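Side-chain contact in extracellular solute-binding protein (Bordetella parapertussis, PDB 3PU5), which probably captures a small solute, perhaps a polyamine, outside the inner membrane and hands it to an ABC transporter for uptake: residues A48-S53 and P58-A63. Residues are numbered along the deposited sequence; the frame is centred on the assembly and turned at random.
Sequences ALKILS and PPYDVA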
loop_
_atom_site.group_PDB
_atom_site.type_symbol
_atom_site.label_atom_id
_atom_site.label_comp_id
_atom_site.label_asym_id
_atom_site.label_seq_id
_atom_site.Cartn_x
_atom_site.Cartn_y
_atom_site.Cartn_z
ATOM N N ALA A 48 -8.214 -13.920 7.457
ATOM C CA ALA A 48 -7.961 -14.927 6.430
ATOM C C ALA A 48 -8.177 -16.335 6.963
ATOM O O ALA A 48 -8.839 -17.141 6.318
ATOM C CB ALA A 48 -6.569 -14.789 5.866
ATOM N N LEU A 49 -7.628 -16.646 8.133
ATOM C CA LEU A 49 -7.803 -17.997 8.679
ATOM C C LEU A 49 -9.282 -18.294 8.941
ATOM O O LEU A 49 -9.772 -19.402 8.679
ATOM C CB LEU A 49 -6.974 -18.213 9.952
ATOM C CG LEU A 49 -7.091 -19.645 10.506
ATOM C CD1 LEU A 49 -6.626 -20.665 9.473
ATOM C CD2 LEU A 49 -6.317 -19.820 11.809
ATOM N N LYS A 50 -9.998 -17.298 9.445
ATOM C CA LYS A 50 -11.417 -17.482 9.719
ATOM C C LYS A 50 -12.175 -17.808 8.442
ATOM O O LYS A 50 -13.016 -18.700 8.429
ATOM C CB LYS A 50 -12.019 -16.255 10.390
ATOM C CG LYS A 50 -13.473 -16.447 10.779
ATOM C CD LYS A 50 -13.814 -15.584 11.979
ATOM C CE LYS A 50 -15.273 -15.716 12.380
ATOM N NZ LYS A 50 -15.531 -14.816 13.529
ATOM N N ILE A 51 -11.862 -17.092 7.365
ATOM C CA ILE A 51 -12.491 -17.364 6.079
ATOM C C ILE A 51 -12.038 -18.711 5.531
ATOM O O ILE A 51 -12.836 -19.473 4.998
ATOM C CB ILE A 51 -12.187 -16.274 5.041
ATOM C CG1 ILE A 51 -12.880 -14.960 5.421
ATOM C CG2 ILE A 51 -12.638 -16.737 3.664
ATOM C CD1 ILE A 51 -12.246 -13.733 4.772
ATOM N N LEU A 52 -10.749 -18.996 5.668
ATOM C CA LEU A 52 -10.209 -20.289 5.272
ATOM C C LEU A 52 -10.936 -21.438 5.963
ATOM O O LEU A 52 -11.301 -22.435 5.330
ATOM C CB LEU A 52 -8.728 -20.356 5.639
ATOM C CG LEU A 52 -7.756 -20.308 4.473
ATOM C CD1 LEU A 52 -6.378 -19.860 4.959
ATOM C CD2 LEU A 52 -7.702 -21.683 3.816
ATOM N N SER A 53 -11.133 -21.287 7.271
ATOM C CA SER A 53 -11.659 -22.355 8.123
ATOM C C SER A 53 -13.148 -22.566 7.945
ATOM O O SER A 53 -13.698 -23.578 8.382
ATOM C CB SER A 53 -11.412 -22.015 9.590
ATOM O OG SER A 53 -10.049 -21.727 9.825
ATOM N N PRO A 58 -20.484 -18.641 5.233
ATOM C CA PRO A 58 -19.317 -17.868 5.673
ATOM C C PRO A 58 -19.751 -16.778 6.641
ATOM O O PRO A 58 -20.879 -16.297 6.546
ATOM C CB PRO A 58 -18.801 -17.215 4.380
ATOM C CG PRO A 58 -19.560 -17.821 3.275
ATOM C CD PRO A 58 -20.840 -18.349 3.836
ATOM N N PRO A 59 -18.859 -16.374 7.552
ATOM C CA PRO A 59 -19.202 -15.300 8.486
ATOM C C PRO A 59 -19.136 -13.936 7.787
ATOM O O PRO A 59 -19.855 -12.999 8.166
ATOM C CB PRO A 59 -18.108 -15.412 9.545
ATOM C CG PRO A 59 -16.925 -15.956 8.802
ATOM C CD PRO A 59 -17.438 -16.749 7.623
ATOM N N TYR A 60 -18.295 -13.836 6.759
ATOM C CA TYR A 60 -18.100 -12.574 6.060
ATOM C C TYR A 60 -18.471 -12.661 4.585
ATOM O O TYR A 60 -18.290 -13.697 3.941
ATOM C CB TYR A 60 -16.655 -12.078 6.213
ATOM C CG TYR A 60 -16.137 -12.142 7.634
ATOM C CD1 TYR A 60 -16.956 -11.803 8.709
ATOM C CD2 TYR A 60 -14.839 -12.548 7.902
ATOM C CE1 TYR A 60 -16.493 -11.871 10.016
ATOM C CE2 TYR A 60 -14.362 -12.612 9.206
ATOM C CZ TYR A 60 -15.195 -12.275 10.259
ATOM O OH TYR A 60 -14.729 -12.341 11.562
ATOM N N ASP A 61 -18.976 -11.551 4.055
ATOM C CA ASP A 61 -19.374 -11.458 2.651
ATOM C C ASP A 61 -18.305 -10.785 1.780
ATOM O O ASP A 61 -18.181 -11.076 0.584
ATOM C CB ASP A 61 -20.684 -10.683 2.551
ATOM C CG ASP A 61 -21.761 -11.276 3.433
ATOM O OD1 ASP A 61 -22.109 -10.653 4.460
ATOM O OD2 ASP A 61 -22.221 -12.387 3.110
ATOM N N VAL A 62 -17.553 -9.870 2.381
ATOM C CA VAL A 62 -16.505 -9.151 1.660
ATOM C C VAL A 62 -15.195 -9.269 2.416
ATOM O O VAL A 62 -15.111 -8.927 3.598
ATOM C CB VAL A 62 -16.859 -7.664 1.433
ATOM C CG1 VAL A 62 -15.668 -6.909 0.801
ATOM C CG2 VAL A 62 -18.092 -7.546 0.542
ATOM N N ALA A 63 -14.186 -9.796 1.732
ATOM C CA ALA A 63 -12.859 -9.919 2.301
ATOM C C ALA A 63 -12.100 -8.664 1.952
ATOM O O ALA A 63 -11.908 -8.361 0.778
ATOM C CB ALA A 63 -12.149 -11.138 1.743
#
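Y60 meets K50 and I51 as the chain returns from helix 44-53, a compact example of a helix packed on the loop leading into the next strand, 62-65, and on that strand's start. The lysine crosses the tyrosine at about a right angle, and its NZ makes a weak hydrogen bond to Y60 OH at 3.3 Å. Chi1 of -176° swings the K50 chain away from its own backbone nitrogen, and it then runs extended past P59, where CE lies 3.9 Å from CG of the proline. That same P59 CG sits 3.9 Å above the plane of the Y60 ring, over its centre, a CH-pi-like approach between adjacent residues. Deeper in, I51 CG1 approaches Y60 CD2 at 4.0 Å, and I51 CD1 reaches A63 CB on the strand, also at 4.0 Å. I51 also touches L73 of helix 67-75 and F65 of strand 62-65, while Y60 rests on T11. This helix-loop-strand unit probably belongs to one lobe of a periplasmic-binding-protein-type fold. The contact is graded, apolar around buried I51 and A63 and amphipathic at exposed K50, whose methylenes pack while its ammonium group, only weakly tied to the phenol, can probably remain hydrated.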